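Local atomic coordinates of actin-related protein 8 (Homo sapiens, PDB entry 4FO0), a protein that binds ATP with low basal ATPase activity, does not polymerize, and is a proposed core component of the INO80 chromatin-remodelling complex, required to recruit INO80 to DNA damage. Residues H183-Q186 with K187-I191; L570-Y573 with Q574-Q578. All blocks are in the same frame, centred on the assembly; numbering follows the deposited sequence.

Contact 1: residues H183-Q186 with K187-I191; sequences HAIQ and KYLEI
His-183 and Lys-187, one turn apart at the end of helix 170-187, run side by side in the same direction. Their backbones are joined by a bond from Lys-187 N to His-183 O (3.0 Å). Both side chains leave the helix with CG anti to the backbone N (chi1 175° in His-183) and run alongside each other: Lys-187 CB lies over one face of the imidazole, offset toward the rim, and NZ ends 3.8 Å from His-183 NE2. Bends at chi2 and chi4 turn Lys-187 NZ to a weak hydrogen bond with Tyr-188 OH. Ala-184 O is shared between two amides, accepting Tyr-188 N at 2.9 Å and, more weakly, Leu-189 N at 3.4 Å; the same oxygen sits at the edge of the tyrosine ring, near its plane. Ile-185 uses both its carbonyl and its side chain. Its O accepts Ile-191 N in a fairly straight bond (2.9 Å, 166° at the hydrogen), while CG1 touches Leu-189 CD1 and CG2 comes 3.7 Å from Ile-191 CB. These apolar groups face strands 17-21 and 26-31, where Ile-18 and Ile-29 meet them. Gln-186 contributes its backbone: its O receives the CA-H of Glu-190, and its own CA-H points to Ile-191 O at 3.4 Å. The chain leaves the helix at Glu-190, whose phi is positive (50°), as at the turn residue of a Schellman motif, although the closing bond runs from i+6 to i where that motif has i+5 to i. Ala-184 O, taking two amides, and Ile-185 O, taking the amide six residues on, thus stay satisfied while the chain turns away, and the lysine ammonium beside His-183 would probably disfavour protonation of the imidazole.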
loop_
_atom_site.group_PDB
_atom_site.type_symbol
_atom_site.label_atom_id
_atom_site.label_comp_id
_atom_site.label_asym_id
_atom_site.label_seq_id
_atom_site.Cartn_x
_atom_site.Cartn_y
_atom_site.Cartn_z
ATOM N N HIS A 183 -7.168 19.954 -0.108
ATOM C CA HIS A 183 -6.521 20.283 -1.374
ATOM C C HIS A 183 -6.994 19.373 -2.514
ATOM O O HIS A 183 -7.226 19.834 -3.629
ATOM C CB HIS A 183 -4.995 20.214 -1.225
ATOM C CG HIS A 183 -4.249 20.414 -2.505
ATOM N ND1 HIS A 183 -4.010 21.662 -3.040
ATOM C CD2 HIS A 183 -3.694 19.522 -3.363
ATOM C CE1 HIS A 183 -3.336 21.530 -4.171
ATOM N NE2 HIS A 183 -3.130 20.242 -4.389
ATOM N N ALA A 184 -7.143 18.082 -2.240
ATOM C CA ALA A 184 -7.490 17.134 -3.297
ATOM C C ALA A 184 -8.920 17.347 -3.772
ATOM O O ALA A 184 -9.217 17.267 -4.962
ATOM C CB ALA A 184 -7.310 15.731 -2.820
ATOM N N ILE A 185 -9.802 17.619 -2.827
ATOM C CA ILE A 185 -11.181 17.931 -3.147
ATOM C C ILE A 185 -11.351 19.200 -3.998
ATOM O O ILE A 185 -12.107 19.178 -4.958
ATOM C CB ILE A 185 -12.030 17.990 -1.877
ATOM C CG1 ILE A 185 -12.150 16.584 -1.297
ATOM C CG2 ILE A 185 -13.408 18.526 -2.176
ATOM C CD1 ILE A 185 -12.362 16.582 0.176
ATOM N N GLN A 186 -10.648 20.288 -3.675
ATOM C CA GLN A 186 -10.777 21.509 -4.475
ATOM C C GLN A 186 -10.133 21.340 -5.841
ATOM O O GLN A 186 -10.661 21.811 -6.846
ATOM C CB GLN A 186 -10.110 22.729 -3.837
ATOM C CG GLN A 186 -10.020 22.791 -2.338
ATOM C CD GLN A 186 -9.013 23.859 -1.899
ATOM O OE1 GLN A 186 -8.608 23.922 -0.731
ATOM N NE2 GLN A 186 -8.597 24.702 -2.849
ATOM N N LYS A 187 -8.978 20.684 -5.867
ATOM C CA LYS A 187 -8.147 20.638 -7.066
ATOM C C LYS A 187 -8.503 19.543 -8.065
ATOM O O LYS A 187 -8.447 19.762 -9.271
ATOM C CB LYS A 187 -6.675 20.517 -6.683
ATOM C CG LYS A 187 -5.730 20.460 -7.869
ATOM C CD LYS A 187 -4.835 21.694 -7.907
ATOM C CE LYS A 187 -3.561 21.427 -8.691
ATOM N NZ LYS A 187 -2.890 20.194 -8.186
ATOM N N TYR A 188 -8.863 18.363 -7.580
ATOM C CA TYR A 188 -9.091 17.246 -8.491
ATOM C C TYR A 188 -10.566 16.938 -8.661
ATOM O O TYR A 188 -11.009 16.574 -9.746
ATOM C CB TYR A 188 -8.290 16.014 -8.056
ATOM C CG TYR A 188 -6.811 16.306 -8.013
ATOM C CD1 TYR A 188 -6.228 16.848 -6.880
ATOM C CD2 TYR A 188 -6.006 16.083 -9.122
ATOM C CE1 TYR A 188 -4.883 17.143 -6.842
ATOM C CE2 TYR A 188 -4.657 16.377 -9.094
ATOM C CZ TYR A 188 -4.100 16.907 -7.949
ATOM O OH TYR A 188 -2.758 17.207 -7.906
ATOM N N LEU A 189 -11.332 17.106 -7.596
ATOM C CA LEU A 189 -12.756 16.876 -7.685
ATOM C C LEU A 189 -13.392 18.197 -8.066
ATOM O O LEU A 189 -14.572 18.263 -8.398
ATOM C CB LEU A 189 -13.301 16.390 -6.344
ATOM C CG LEU A 189 -12.567 15.221 -5.670
ATOM C CD1 LEU A 189 -13.497 14.532 -4.684
ATOM C CD2 LEU A 189 -12.004 14.212 -6.672
ATOM N N GLU A 190 -12.590 19.253 -8.006
ATOM C CA GLU A 190 -13.075 20.591 -8.292
ATOM C C GLU A 190 -14.348 20.907 -7.518
ATOM O O GLU A 190 -15.346 21.341 -8.079
ATOM C CB GLU A 190 -13.292 20.754 -9.790
ATOM C CG GLU A 190 -12.004 20.599 -10.582
ATOM C CD GLU A 190 -12.196 20.826 -12.068
ATOM O OE1 GLU A 190 -13.353 21.027 -12.490
ATOM O OE2 GLU A 190 -11.193 20.801 -12.815
ATOM N N ILE A 191 -14.291 20.687 -6.215
ATOM C CA ILE A 191 -15.401 20.997 -5.337
ATOM C C ILE A 191 -14.944 22.020 -4.322
ATOM O O ILE A 191 -14.067 21.737 -3.516
ATOM C CB ILE A 191 -15.864 19.747 -4.597
ATOM C CG1 ILE A 191 -16.358 18.707 -5.601
ATOM C CG2 ILE A 191 -16.945 20.083 -3.575
ATOM C CD1 ILE A 191 -16.821 17.441 -4.958
#

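Contact 2: residues L570-Y573 with Q574-Q578; sequences LWIY and QREWQ
Tyr-573, the N-cap of helix 574-580, is gripped from the first helical turn by Glu-576 and Trp-577. Gln-574 starts that turn, with its backbone bonded to Ser-228 and its side chain resting on Met-223 of helix 211-225; its O accepts Gln-578 N at 2.8 Å. Glu-576 reaches back instead. With CG anti to its carbonyl carbon (chi1 -45°) and the chain extended beyond, it runs alongside the tyrosine side chain and sets OE2 2.9 Å from Tyr-573 N. The N-H points almost straight at this oxygen (173°) but meets it from above the carboxylate plane. OE2 also lies at the edge of the tyrosine ring, 3.8 Å from Tyr-573 CD2, the ring and carboxylate planes being turned 69° apart. This is the glutamate half of a capping box; tyrosine has no short polar side chain to return the bond. Trp-577 gives its N to Tyr-573 O (3.0 Å), nearly in line with the carbonyl, and its CE3 approaches Ile-572 CG2 at 4.4 Å. The indole reaches helix 211-225, where NE1 bonds Asn-219 OD1, so the tryptophan is anchored at both its backbone and its ring. Arg-588 forms a salt bridge with Glu-576 OE2 and hydrogen-bonds Trp-571 O through the same NH1. One carboxylate oxygen therefore satisfies the amide at the strand-to-helix junction and an arginine together, and these neighbours, with the helix N-terminus, would be expected to favour the ionised glutamate.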
loop_
_atom_site.group_PDB
_atom_site.type_symbol
_atom_site.label_atom_id
_atom_site.label_comp_id
_atom_site.label_asym_id
_atom_site.label_seq_id
_atom_site.Cartn_x
_atom_site.Cartn_y
_atom_site.Cartn_z
ATOM N N LEU A 570 -26.714 3.860 8.178
ATOM C CA LEU A 570 -25.356 3.954 8.704
ATOM C C LEU A 570 -24.892 5.388 8.915
ATOM O O LEU A 570 -24.075 5.644 9.787
ATOM C CB LEU A 570 -24.366 3.211 7.805
ATOM C CG LEU A 570 -24.606 1.706 7.622
ATOM C CD1 LEU A 570 -23.562 1.079 6.697
ATOM C CD2 LEU A 570 -24.631 0.991 8.958
ATOM N N TRP A 571 -25.427 6.322 8.131
ATOM C CA TRP A 571 -24.964 7.712 8.171
ATOM C C TRP A 571 -24.957 8.317 9.562
ATOM O O TRP A 571 -25.930 8.217 10.305
ATOM C CB TRP A 571 -25.774 8.599 7.222
ATOM C CG TRP A 571 -25.680 8.152 5.810
ATOM C CD1 TRP A 571 -26.627 7.484 5.103
ATOM C CD2 TRP A 571 -24.556 8.305 4.935
ATOM N NE1 TRP A 571 -26.173 7.223 3.830
ATOM C CE2 TRP A 571 -24.904 7.717 3.701
ATOM C CE3 TRP A 571 -23.294 8.881 5.073
ATOM C CZ2 TRP A 571 -24.033 7.687 2.614
ATOM C CZ3 TRP A 571 -22.433 8.857 3.990
ATOM C CH2 TRP A 571 -22.803 8.261 2.780
ATOM N N ILE A 572 -23.843 8.943 9.909
ATOM C CA ILE A 572 -23.774 9.727 11.123
ATOM C C ILE A 572 -23.684 11.169 10.699
ATOM O O ILE A 572 -22.820 11.526 9.900
ATOM C CB ILE A 572 -22.544 9.374 11.956
ATOM C CG1 ILE A 572 -22.614 7.916 12.419
ATOM C CG2 ILE A 572 -22.427 10.313 13.141
ATOM C CD1 ILE A 572 -21.377 7.452 13.162
ATOM N N TYR A 573 -24.578 11.999 11.228
ATOM C CA TYR A 573 -24.677 13.385 10.793
ATOM C C TYR A 573 -24.040 14.342 11.771
ATOM O O TYR A 573 -23.861 14.021 12.947
ATOM C CB TYR A 573 -26.140 13.761 10.514
ATOM C CG TYR A 573 -26.708 12.999 9.335
ATOM C CD1 TYR A 573 -26.502 13.452 8.031
ATOM C CD2 TYR A 573 -27.411 11.803 9.517
ATOM C CE1 TYR A 573 -26.998 12.747 6.930
ATOM C CE2 TYR A 573 -27.914 11.088 8.423
ATOM C CZ TYR A 573 -27.704 11.571 7.132
ATOM O OH TYR A 573 -28.187 10.885 6.039
ATOM N N GLN A 574 -23.696 15.522 11.265
ATOM C CA GLN A 574 -22.992 16.528 12.048
ATOM C C GLN A 574 -23.532 16.746 13.450
ATOM O O GLN A 574 -22.769 16.736 14.420
ATOM C CB GLN A 574 -23.005 17.859 11.326
ATOM C CG GLN A 574 -22.033 17.976 10.198
ATOM C CD GLN A 574 -21.658 19.424 9.952
ATOM O OE1 GLN A 574 -21.519 20.206 10.895
ATOM N NE2 GLN A 574 -21.504 19.796 8.685
ATOM N N ARG A 575 -24.838 16.969 13.564
ATOM C CA ARG A 575 -25.384 17.355 14.855
ATOM C C ARG A 575 -25.403 16.204 15.849
ATOM O O ARG A 575 -25.131 16.400 17.033
ATOM C CB ARG A 575 -26.753 18.021 14.733
ATOM C CG ARG A 575 -26.989 19.053 15.839
ATOM C CD ARG A 575 -28.176 19.949 15.542
ATOM N NE ARG A 575 -29.428 19.198 15.484
ATOM C CZ ARG A 575 -30.513 19.495 16.190
ATOM N NH1 ARG A 575 -30.509 20.536 17.014
ATOM N NH2 ARG A 575 -31.607 18.753 16.069
ATOM N N GLU A 576 -25.695 15.002 15.370
ATOM C CA GLU A 576 -25.584 13.825 16.229
ATOM C C GLU A 576 -24.151 13.684 16.745
ATOM O O GLU A 576 -23.916 13.254 17.875
ATOM C CB GLU A 576 -26.001 12.562 15.483
ATOM C CG GLU A 576 -27.287 12.720 14.675
ATOM C CD GLU A 576 -27.534 11.556 13.717
ATOM O OE1 GLU A 576 -28.711 11.189 13.514
ATOM O OE2 GLU A 576 -26.558 11.008 13.161
ATOM N N TRP A 577 -23.188 14.059 15.917
ATOM C CA TRP A 577 -21.807 13.983 16.317
ATOM C C TRP A 577 -21.472 15.035 17.325
ATOM O O TRP A 577 -20.940 14.732 18.407
ATOM C CB TRP A 577 -20.885 14.108 15.119
ATOM C CG TRP A 577 -19.448 13.918 15.503
ATOM C CD1 TRP A 577 -18.476 14.891 15.655
ATOM C CD2 TRP A 577 -18.782 12.660 15.836
ATOM N NE1 TRP A 577 -17.290 14.337 16.038
ATOM C CE2 TRP A 577 -17.404 13.003 16.163
ATOM C CE3 TRP A 577 -19.171 11.335 15.884
ATOM C CZ2 TRP A 577 -16.477 12.048 16.517
ATOM C CZ3 TRP A 577 -18.228 10.380 16.244
ATOM C CH2 TRP A 577 -16.913 10.730 16.554
ATOM N N GLN A 578 -21.766 16.283 16.991
ATOM C CA GLN A 578 -21.506 17.394 17.888
ATOM C C GLN A 578 -22.072 17.102 19.263
ATOM O O GLN A 578 -21.505 17.491 20.277
ATOM C CB GLN A 578 -22.132 18.667 17.335
ATOM C CG GLN A 578 -21.643 19.938 17.996
ATOM C CD GLN A 578 -21.842 21.155 17.118
ATOM O OE1 GLN A 578 -22.519 21.090 16.095
ATOM N NE2 GLN A 578 -21.249 22.272 17.515
#

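The two contacts are separate, with centres 24 Å apart and nearest atoms about 13 Å apart, yet one mixed sheet of the actin fold connects them. Contact 1 finishes a helix whose last side chains lie on strands 17-21 and 26-31; from 17-21 the sheet passes through 200-205 and 229-234 to strand 572-573, which leads into the helix of contact 2. One is thus a helix C-terminus and the other a helix N-terminus, distant in sequence but borne by the same sheet. Neither touches ATP. Contact 1 is tied to the nucleotide site indirectly, since the ATP-binding Ser-24 and Thr-25 lie in the loop between the two strands it packs against.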